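Local coordinates for protein PT26-6P (PDB 2WB7) that is of unknown function, is encoded by an extrachromosomal mobile element of a Thermococcus, and combines two immunoglobulin-like domains with a helical domain, at residues A[255-266]-A[373-381]; A[301-310]-A[321-332]. One frame throughout, in Å; residues are numbered along the deposited sequence.

Both contacts pair antiparallel strands of one eight-stranded sheet in the second immunoglobulin-like domain, and their centres lie about 13 Å apart. Contact 1 joins strands 253-261 and 370-379, the first and last of that sheet along the chain, and its centre sits about 3 Å from the centre of the whole chain. Contact 2 is the hairpin of strands 301-314 and 319-331; along the sequence it is nested inside the loop that contact 1 closes. Strand 350-364 runs between 370-379 and 301-314, so the two pairings are neighbours across the sheet without touching, about 4 Å apart at their nearest atoms. Contact 1 thus lies in the sheet's interior, whereas contact 2 forms one of its margins.

Contact 1 (A[255-266]-A[373-381]); sequences YQNKYAGALSDF and IWLAAEPMI
G261 sets its CA over one face of the W374 indole, 3.7 Å from the centroid of the six-membered ring and only 9° off the ring normal, a CH-pi contact. W374 has CG wedged between its backbone N and carbonyl carbon (chi1 65°), which folds the indole back over the partner strand, while its NE1 is bonded to D132. A260 CB meets the far corner of the same ring, 3.8 Å from W374 CH2.

Along that face K258 and E378 extend together, and K258 NZ reaches E378 OE1 at 3.3 Å in a weak salt bridge. The carboxylate has further partners in Y152 and H354, and helix 149-157 packs over this face. The other face carries Y259, whose ring is held between N257 CB on one side and L263 CD1 on the other; A377 CB approaches it obliquely, 3.7 Å from Y259 CD2. F266 and L375 overlap while heading opposite ways, with F266 CZ 3.5 Å from L375 CB, while I373 CD1 meets the ring at its edge. At the far end I381 lies across Y255 and sets CG2 over the phenol face, 3.6 Å from the ring centroid.

Beneath these side chains the backbones are laced by bonds such as E378 N to K258 O (2.8 Å). This regular antiparallel ladder joins, as inner neighbours, the strands that come first and last in chain order in the sheet of the second immunoglobulin-like domain.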
loop_
_atom_site.group_PDB
_atom_site.type_symbol
_atom_site.label_atom_id
_atom_site.label_comp_id
_atom_site.label_asym_id
_atom_site.label_seq_id
_atom_site.Cartn_x
_atom_site.Cartn_y
_atom_site.Cartn_z
ATOM N N TYR A 255 -1.508 -9.502 6.731
ATOM C CA TYR A 255 -2.759 -8.950 6.221
ATOM C C TYR A 255 -2.501 -8.218 4.914
ATOM O O TYR A 255 -1.420 -7.666 4.707
ATOM C CB TYR A 255 -3.422 -8.023 7.262
ATOM C CG TYR A 255 -4.436 -8.726 8.144
ATOM C CD1 TYR A 255 -4.055 -9.370 9.317
ATOM C CD2 TYR A 255 -5.779 -8.751 7.794
ATOM C CE1 TYR A 255 -4.985 -10.013 10.106
ATOM C CE2 TYR A 255 -6.709 -9.385 8.570
ATOM C CZ TYR A 255 -6.316 -10.009 9.717
ATOM O OH TYR A 255 -7.267 -10.638 10.478
ATOM N N GLN A 256 -3.473 -8.226 4.016
ATOM C CA GLN A 256 -3.410 -7.279 2.922
ATOM C C GLN A 256 -3.513 -5.895 3.581
ATOM O O GLN A 256 -4.191 -5.735 4.611
ATOM C CB GLN A 256 -4.549 -7.496 1.921
ATOM C CG GLN A 256 -4.585 -8.854 1.230
ATOM C CD GLN A 256 -3.382 -9.103 0.349
ATOM O OE1 GLN A 256 -2.772 -8.172 -0.188
ATOM N NE2 GLN A 256 -3.030 -10.372 0.188
ATOM N N ASN A 257 -2.829 -4.903 3.013
ATOM C CA ASN A 257 -2.959 -3.521 3.462
ATOM C C ASN A 257 -3.485 -2.672 2.318
ATOM O O ASN A 257 -3.165 -2.919 1.168
ATOM C CB ASN A 257 -1.603 -2.943 3.879
ATOM C CG ASN A 257 -1.166 -3.376 5.254
ATOM O OD1 ASN A 257 -0.373 -4.297 5.397
ATOM N ND2 ASN A 257 -1.663 -2.708 6.273
ATOM N N LYS A 258 -4.267 -1.651 2.641
ATOM C CA LYS A 258 -4.612 -0.620 1.685
ATOM C C LYS A 258 -3.592 0.512 1.865
ATOM O O LYS A 258 -3.348 0.953 2.982
ATOM C CB LYS A 258 -6.015 -0.117 1.989
ATOM C CG LYS A 258 -6.775 0.429 0.794
ATOM C CD LYS A 258 -7.842 1.428 1.233
ATOM C CE LYS A 258 -8.376 1.148 2.654
ATOM N NZ LYS A 258 -9.345 2.217 3.142
ATOM N N TYR A 259 -2.981 0.972 0.779
ATOM C CA TYR A 259 -1.905 1.964 0.875
ATOM C C TYR A 259 -2.271 3.291 0.239
ATOM O O TYR A 259 -2.987 3.312 -0.752
ATOM C CB TYR A 259 -0.651 1.467 0.162
ATOM C CG TYR A 259 -0.011 0.236 0.743
ATOM C CD1 TYR A 259 -0.216 -1.008 0.162
ATOM C CD2 TYR A 259 0.824 0.322 1.851
ATOM C CE1 TYR A 259 0.379 -2.145 0.687
ATOM C CE2 TYR A 259 1.420 -0.795 2.384
ATOM C CZ TYR A 259 1.204 -2.029 1.794
ATOM O OH TYR A 259 1.792 -3.161 2.313
ATOM N N ALA A 260 -1.753 4.386 0.800
ATOM C CA ALA A 260 -1.770 5.687 0.146
ATOM C C ALA A 260 -0.456 6.401 0.464
ATOM O O ALA A 260 0.106 6.200 1.541
ATOM C CB ALA A 260 -2.952 6.519 0.615
ATOM N N GLY A 261 0.035 7.236 -0.449
ATOM C CA GLY A 261 1.270 7.964 -0.185
ATOM C C GLY A 261 2.488 7.506 -0.975
ATOM O O GLY A 261 2.378 7.151 -2.140
ATOM N N ALA A 262 3.652 7.516 -0.330
ATOM C CA ALA A 262 4.917 7.279 -1.014
ATOM C C ALA A 262 5.294 5.798 -1.050
ATOM O O ALA A 262 6.364 5.398 -0.595
ATOM C CB ALA A 262 6.013 8.092 -0.354
ATOM N N LEU A 263 4.424 4.983 -1.621
ATOM C CA LEU A 263 4.625 3.543 -1.567
ATOM C C LEU A 263 5.871 3.080 -2.317
ATOM O O LEU A 263 6.430 2.031 -1.998
ATOM C CB LEU A 263 3.390 2.788 -2.067
ATOM C CG LEU A 263 3.408 1.270 -1.861
ATOM C CD1 LEU A 263 3.446 0.886 -0.378
ATOM C CD2 LEU A 263 2.181 0.660 -2.542
ATOM N N SER A 264 6.301 3.855 -3.311
ATOM C CA SER A 264 7.515 3.519 -4.047
ATOM C C SER A 264 8.763 3.728 -3.189
ATOM O O SER A 264 9.791 3.100 -3.417
ATOM C CB SER A 264 7.612 4.368 -5.304
ATOM O OG SER A 264 6.552 4.092 -6.202
ATOM N N ASP A 265 8.677 4.617 -2.209
ATOM C CA ASP A 265 9.847 4.961 -1.404
ATOM C C ASP A 265 10.080 3.981 -0.256
ATOM O O ASP A 265 11.215 3.556 -0.021
ATOM C CB ASP A 265 9.722 6.377 -0.852
ATOM C CG ASP A 265 9.546 7.415 -1.950
ATOM O OD1 ASP A 265 9.835 7.084 -3.124
ATOM O OD2 ASP A 265 9.112 8.549 -1.641
ATOM N N PHE A 266 9.007 3.639 0.461
ATOM C CA PHE A 266 9.069 2.644 1.526
ATOM C C PHE A 266 7.728 1.961 1.730
ATOM O O PHE A 266 6.709 2.420 1.220
ATOM C CB PHE A 266 9.574 3.251 2.837
ATOM C CG PHE A 266 8.673 4.308 3.420
ATOM C CD1 PHE A 266 7.894 4.035 4.521
ATOM C CD2 PHE A 266 8.626 5.583 2.885
ATOM C CE1 PHE A 266 7.076 5.019 5.064
ATOM C CE2 PHE A 266 7.819 6.559 3.425
ATOM C CZ PHE A 266 7.044 6.285 4.510
ATOM N N ILE A 373 8.060 12.884 2.881
ATOM C CA ILE A 373 7.179 11.874 2.316
ATOM C C ILE A 373 6.359 11.229 3.419
ATOM O O ILE A 373 6.775 11.223 4.593
ATOM C CB ILE A 373 7.948 10.790 1.574
ATOM C CG1 ILE A 373 9.098 10.285 2.437
ATOM C CG2 ILE A 373 8.462 11.327 0.247
ATOM C CD1 ILE A 373 9.812 9.122 1.833
ATOM N N TRP A 374 5.190 10.705 3.052
ATOM C CA TRP A 374 4.328 10.049 4.004
ATOM C C TRP A 374 3.767 8.769 3.418
ATOM O O TRP A 374 3.654 8.626 2.195
ATOM C CB TRP A 374 3.184 10.976 4.423
ATOM C CG TRP A 374 2.237 11.317 3.313
ATOM C CD1 TRP A 374 2.356 12.338 2.428
ATOM C CD2 TRP A 374 1.035 10.620 2.967
ATOM N NE1 TRP A 374 1.291 12.335 1.561
ATOM C CE2 TRP A 374 0.469 11.288 1.867
ATOM C CE3 TRP A 374 0.386 9.489 3.478
ATOM C CZ2 TRP A 374 -0.712 10.873 1.268
ATOM C CZ3 TRP A 374 -0.797 9.078 2.879
ATOM C CH2 TRP A 374 -1.332 9.771 1.789
ATOM N N LEU A 375 3.428 7.837 4.304
ATOM C CA LEU A 375 2.730 6.616 3.914
ATOM C C LEU A 375 1.589 6.320 4.885
ATOM O O LEU A 375 1.697 6.546 6.107
ATOM C CB LEU A 375 3.681 5.424 3.858
ATOM C CG LEU A 375 3.077 4.134 3.287
ATOM C CD1 LEU A 375 2.907 4.234 1.805
ATOM C CD2 LEU A 375 3.977 2.958 3.597
ATOM N N ALA A 376 0.485 5.839 4.330
ATOM C CA ALA A 376 -0.622 5.370 5.137
ATOM C C ALA A 376 -0.895 3.951 4.689
ATOM O O ALA A 376 -0.907 3.665 3.490
ATOM C CB ALA A 376 -1.857 6.250 4.936
ATOM N N ALA A 377 -1.087 3.057 5.644
ATOM C CA ALA A 377 -1.340 1.668 5.312
ATOM C C ALA A 377 -2.351 1.160 6.302
ATOM O O ALA A 377 -2.144 1.255 7.518
ATOM C CB ALA A 377 -0.061 0.843 5.392
ATOM N N GLU A 378 -3.460 0.648 5.787
ATOM C CA GLU A 378 -4.518 0.154 6.647
ATOM C C GLU A 378 -4.697 -1.356 6.467
ATOM O O GLU A 378 -5.078 -1.819 5.393
ATOM C CB GLU A 378 -5.820 0.912 6.389
ATOM C CG GLU A 378 -7.026 0.249 7.006
ATOM C CD GLU A 378 -8.316 1.041 6.839
ATOM O OE1 GLU A 378 -8.280 2.142 6.253
ATOM O OE2 GLU A 378 -9.369 0.556 7.309
ATOM N N PRO A 379 -4.390 -2.128 7.521
ATOM C CA PRO A 379 -4.566 -3.574 7.493
ATOM C C PRO A 379 -6.022 -3.878 7.250
ATOM O O PRO A 379 -6.883 -3.319 7.929
ATOM C CB PRO A 379 -4.183 -4.002 8.910
ATOM C CG PRO A 379 -3.303 -2.920 9.413
ATOM C CD PRO A 379 -3.828 -1.660 8.797
HETATM N N MSE A 380 -6.305 -4.732 6.274
HETATM C CA MSE A 380 -7.679 -4.983 5.868
HETATM C C MSE A 380 -8.356 -5.933 6.847
HETATM O O MSE A 380 -8.758 -7.041 6.492
HETATM C CB MSE A 380 -7.689 -5.529 4.449
HETATM C CG MSE A 380 -7.184 -4.521 3.427
HETATM SE SE MSE A 380 -8.440 -3.081 3.272
HETATM C CE MSE A 380 -9.541 -4.047 2.029
ATOM N N ILE A 381 -8.438 -5.510 8.103
ATOM C CA ILE A 381 -8.996 -6.358 9.138
ATOM C C ILE A 381 -10.492 -6.128 9.203
ATOM O O ILE A 381 -11.036 -5.275 8.503
ATOM C CB ILE A 381 -8.361 -6.089 10.529
ATOM C CG1 ILE A 381 -8.479 -4.613 10.928
ATOM C CG2 ILE A 381 -6.914 -6.506 10.551
ATOM C CD1 ILE A 381 -9.580 -4.308 11.975
#

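Contact 2 (A[301-310]-A[321-332]); sequences KISDEYRFVT and LADTTTGHIGDL
Y306 lays its ring against the backbone of G327, and this is the close-packed middle of the hairpin. The G327 N stands over one face of the phenol, 3.2 Å above its plane, and G327 CA makes a CH-pi contact with the same ring, so that the glycine presents bare backbone to it. The chi1 of 66° turns the ring across the neighbouring strand, where I329 CG1 also packs on CD2 of Y306 at 3.8 Å. F308 lies alongside T325, whose CG2 meets the ring at its edge and sits 3.6 Å from F308 CB; F286 stacks on the phenylalanine, and strand 281-290 covers this face.

The T325 N to F308 O bond (2.8 Å) is nearly straight, with an N-H...O angle of 165°. Y306 O is gripped twice, by G327 N and by T326 OG1, the latter at 2.7 Å.

The face of E305, R307 and H328 is looser and more polar: helix 135-144 touches E305, while T326, H328 and D331 are exposed to solvent. R307 reaches T324 OG1 through NE in a weak bond of 3.2 Å, with T326 CB over one face of the guanidinium, while NH1 is held by I142 O. Farther along, the H328 ring is approached at its edge by D304 OD2 in a weak bond to ND1, and the E305 carboxylate lies obliquely by the ring, the planes about 30° apart.

Where the pairing ends, at the corner of the chain at D323, a water bridges T310 OG1 and D323 OD2, the latter also bound to H343 N.

Between S303 and E305 the register slips by one residue. The whole is a two-stranded antiparallel beta hairpin with a beta bulge, at the margin of the immunoglobulin-like domain's sheet.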
loop_
_atom_site.group_PDB
_atom_site.type_symbol
_atom_site.label_atom_id
_atom_site.label_comp_id
_atom_site.label_asym_id
_atom_site.label_seq_id
_atom_site.Cartn_x
_atom_site.Cartn_y
_atom_site.Cartn_z
ATOM N N LYS A 301 19.584 9.672 2.023
ATOM C CA LYS A 301 19.215 9.097 3.311
ATOM C C LYS A 301 17.722 9.339 3.478
ATOM O O LYS A 301 17.175 10.276 2.909
ATOM C CB LYS A 301 19.957 9.792 4.456
ATOM C CG LYS A 301 19.576 11.273 4.543
ATOM C CD LYS A 301 19.816 11.944 5.921
ATOM C CE LYS A 301 18.745 13.050 6.185
ATOM N NZ LYS A 301 19.262 14.205 6.996
ATOM N N ILE A 302 17.062 8.500 4.261
ATOM C CA ILE A 302 15.648 8.703 4.596
ATOM C C ILE A 302 15.475 8.593 6.119
ATOM O O ILE A 302 16.044 7.687 6.714
ATOM C CB ILE A 302 14.803 7.619 3.922
ATOM C CG1 ILE A 302 15.118 7.566 2.424
ATOM C CG2 ILE A 302 13.326 7.839 4.182
ATOM C CD1 ILE A 302 14.388 6.448 1.708
ATOM N N SER A 303 14.696 9.474 6.752
ATOM C CA SER A 303 14.547 9.388 8.214
ATOM C C SER A 303 13.257 9.892 8.855
ATOM O O SER A 303 12.783 10.964 8.500
ATOM C CB SER A 303 15.707 10.123 8.858
ATOM O OG SER A 303 16.093 11.175 8.017
ATOM N N ASP A 304 12.658 9.045 9.713
ATOM C CA ASP A 304 11.952 9.449 10.960
ATOM C C ASP A 304 10.650 8.886 11.658
ATOM O O ASP A 304 10.736 7.979 12.495
ATOM C CB ASP A 304 11.988 10.935 11.151
ATOM C CG ASP A 304 12.261 11.263 12.562
ATOM O OD1 ASP A 304 12.973 10.416 13.158
ATOM O OD2 ASP A 304 11.766 12.302 13.069
ATOM N N GLU A 305 9.475 9.482 11.422
ATOM C CA GLU A 305 8.391 9.456 12.464
ATOM C C GLU A 305 7.060 8.760 12.144
ATOM O O GLU A 305 6.502 8.956 11.072
ATOM C CB GLU A 305 8.093 10.878 12.914
ATOM C CG GLU A 305 7.206 10.993 14.112
ATOM C CD GLU A 305 7.057 12.465 14.563
ATOM O OE1 GLU A 305 7.260 13.371 13.714
ATOM O OE2 GLU A 305 6.728 12.727 15.749
ATOM N N TYR A 306 6.539 7.981 13.100
ATOM C CA TYR A 306 5.402 7.077 12.857
ATOM C C TYR A 306 4.329 7.140 13.932
ATOM O O TYR A 306 4.589 7.492 15.086
ATOM C CB TYR A 306 5.876 5.620 12.774
ATOM C CG TYR A 306 6.414 5.098 14.087
ATOM C CD1 TYR A 306 5.563 4.533 15.033
ATOM C CD2 TYR A 306 7.787 5.188 14.400
ATOM C CE1 TYR A 306 6.037 4.083 16.248
ATOM C CE2 TYR A 306 8.286 4.729 15.625
ATOM C CZ TYR A 306 7.389 4.180 16.542
ATOM O OH TYR A 306 7.826 3.715 17.751
ATOM N N ARG A 307 3.116 6.758 13.541
ATOM C CA ARG A 307 2.040 6.477 14.489
ATOM C C ARG A 307 1.195 5.294 14.013
ATOM O O ARG A 307 0.657 5.305 12.921
ATOM C CB ARG A 307 1.152 7.707 14.664
ATOM C CG ARG A 307 0.169 7.591 15.789
ATOM C CD ARG A 307 -0.409 8.938 16.156
ATOM N NE ARG A 307 -0.674 8.955 17.584
ATOM C CZ ARG A 307 -0.063 9.747 18.459
ATOM N NH1 ARG A 307 0.831 10.635 18.049
ATOM N NH2 ARG A 307 -0.375 9.663 19.750
ATOM N N PHE A 308 1.078 4.269 14.838
ATOM C CA PHE A 308 0.175 3.158 14.539
ATOM C C PHE A 308 -0.970 3.257 15.512
ATOM O O PHE A 308 -0.736 3.471 16.707
ATOM C CB PHE A 308 0.898 1.811 14.690
ATOM C CG PHE A 308 2.044 1.647 13.729
ATOM C CD1 PHE A 308 1.808 1.294 12.399
ATOM C CD2 PHE A 308 3.340 1.924 14.124
ATOM C CE1 PHE A 308 2.843 1.192 11.499
ATOM C CE2 PHE A 308 4.381 1.816 13.219
ATOM C CZ PHE A 308 4.128 1.445 11.904
ATOM N N VAL A 309 -2.200 3.138 15.012
ATOM C CA VAL A 309 -3.385 3.302 15.850
ATOM C C VAL A 309 -4.462 2.273 15.550
ATOM O O VAL A 309 -4.410 1.582 14.540
ATOM C CB VAL A 309 -4.032 4.721 15.688
ATOM C CG1 VAL A 309 -2.980 5.819 15.877
ATOM C CG2 VAL A 309 -4.740 4.842 14.345
ATOM N N THR A 310 -5.426 2.154 16.455
ATOM C CA THR A 310 -6.714 1.578 16.103
ATOM C C THR A 310 -7.663 2.741 16.256
ATOM O O THR A 310 -7.440 3.625 17.106
ATOM C CB THR A 310 -7.164 0.434 17.038
ATOM O OG1 THR A 310 -7.136 0.864 18.405
ATOM C CG2 THR A 310 -6.279 -0.756 16.875
ATOM N N LEU A 321 -9.770 8.084 18.352
ATOM C CA LEU A 321 -8.500 7.415 18.560
ATOM C C LEU A 321 -8.621 6.436 19.699
ATOM O O LEU A 321 -9.072 6.802 20.771
ATOM C CB LEU A 321 -7.437 8.453 18.895
ATOM C CG LEU A 321 -6.016 7.971 19.164
ATOM C CD1 LEU A 321 -5.491 7.148 17.976
ATOM C CD2 LEU A 321 -5.120 9.167 19.460
ATOM N N ALA A 322 -8.240 5.185 19.473
ATOM C CA ALA A 322 -8.186 4.211 20.558
ATOM C C ALA A 322 -6.725 3.931 20.890
ATOM O O ALA A 322 -5.945 4.856 21.067
ATOM C CB ALA A 322 -8.895 2.945 20.154
ATOM N N ASP A 323 -6.347 2.661 20.943
ATOM C CA ASP A 323 -4.968 2.254 21.180
ATOM C C ASP A 323 -3.972 2.809 20.137
ATOM O O ASP A 323 -4.283 2.895 18.949
ATOM C CB ASP A 323 -4.917 0.728 21.243
ATOM C CG ASP A 323 -5.944 0.141 22.232
ATOM O OD1 ASP A 323 -6.312 0.813 23.229
ATOM O OD2 ASP A 323 -6.388 -1.006 22.019
ATOM N N THR A 324 -2.781 3.213 20.580
ATOM C CA THR A 324 -1.815 3.890 19.694
ATOM C C THR A 324 -0.372 3.714 20.145
ATOM O O THR A 324 -0.088 3.677 21.345
ATOM C CB THR A 324 -2.068 5.405 19.594
ATOM O OG1 THR A 324 -1.016 6.011 18.830
ATOM C CG2 THR A 324 -2.087 6.036 20.961
ATOM N N THR A 325 0.532 3.600 19.176
ATOM C CA THR A 325 1.958 3.611 19.465
ATOM C C THR A 325 2.630 4.647 18.570
ATOM O O THR A 325 2.269 4.770 17.401
ATOM C CB THR A 325 2.602 2.210 19.300
ATOM O OG1 THR A 325 3.972 2.279 19.682
ATOM C CG2 THR A 325 2.547 1.748 17.897
ATOM N N THR A 326 3.572 5.415 19.112
ATOM C CA THR A 326 4.179 6.469 18.325
ATOM C C THR A 326 5.623 6.781 18.713
ATOM O O THR A 326 5.988 6.744 19.898
ATOM C CB THR A 326 3.312 7.757 18.389
ATOM O OG1 THR A 326 3.633 8.630 17.299
ATOM C CG2 THR A 326 3.493 8.498 19.703
ATOM N N GLY A 327 6.448 7.094 17.714
ATOM C CA GLY A 327 7.823 7.514 17.977
ATOM C C GLY A 327 8.654 7.863 16.754
ATOM O O GLY A 327 8.114 8.271 15.713
ATOM N N HIS A 328 9.973 7.689 16.891
ATOM C CA HIS A 328 10.959 8.006 15.845
ATOM C C HIS A 328 11.845 6.821 15.486
ATOM O O HIS A 328 12.212 6.032 16.349
ATOM C CB HIS A 328 11.824 9.167 16.294
ATOM C CG HIS A 328 11.085 10.457 16.312
ATOM N ND1 HIS A 328 10.838 11.180 15.166
ATOM C CD2 HIS A 328 10.478 11.125 17.319
ATOM C CE1 HIS A 328 10.135 12.255 15.470
ATOM N NE2 HIS A 328 9.905 12.246 16.772
ATOM N N ILE A 329 12.201 6.712 14.213
ATOM C CA ILE A 329 12.993 5.587 13.736
ATOM C C ILE A 329 14.442 5.995 13.569
ATOM O O ILE A 329 15.348 5.151 13.680
ATOM C CB ILE A 329 12.508 5.114 12.361
ATOM C CG1 ILE A 329 11.014 4.803 12.414
ATOM C CG2 ILE A 329 13.320 3.911 11.888
ATOM C CD1 ILE A 329 10.340 4.858 11.107
ATOM N N GLY A 330 14.655 7.287 13.310
ATOM C CA GLY A 330 15.951 7.761 12.836
ATOM C C GLY A 330 16.099 7.463 11.346
ATOM O O GLY A 330 15.187 7.709 10.561
ATOM N N ASP A 331 17.238 6.921 10.944
ATOM C CA ASP A 331 17.440 6.593 9.551
ATOM C C ASP A 331 16.840 5.230 9.323
ATOM O O ASP A 331 17.183 4.303 10.039
ATOM C CB ASP A 331 18.936 6.600 9.229
ATOM C CG ASP A 331 19.571 7.984 9.445
ATOM O OD1 ASP A 331 19.310 8.895 8.616
ATOM O OD2 ASP A 331 20.312 8.172 10.445
ATOM N N LEU A 332 15.914 5.100 8.371
ATOM C CA LEU A 332 15.386 3.776 8.063
ATOM C C LEU A 332 16.247 3.094 7.031
ATOM O O LEU A 332 15.826 2.838 5.902
ATOM C CB LEU A 332 13.906 3.753 7.671
ATOM C CG LEU A 332 13.223 4.843 6.862
ATOM C CD1 LEU A 332 11.834 4.358 6.524
ATOM C CD2 LEU A 332 13.149 6.151 7.649
HETATM O O HOH W 1 -8.160 -0.810 20.149
#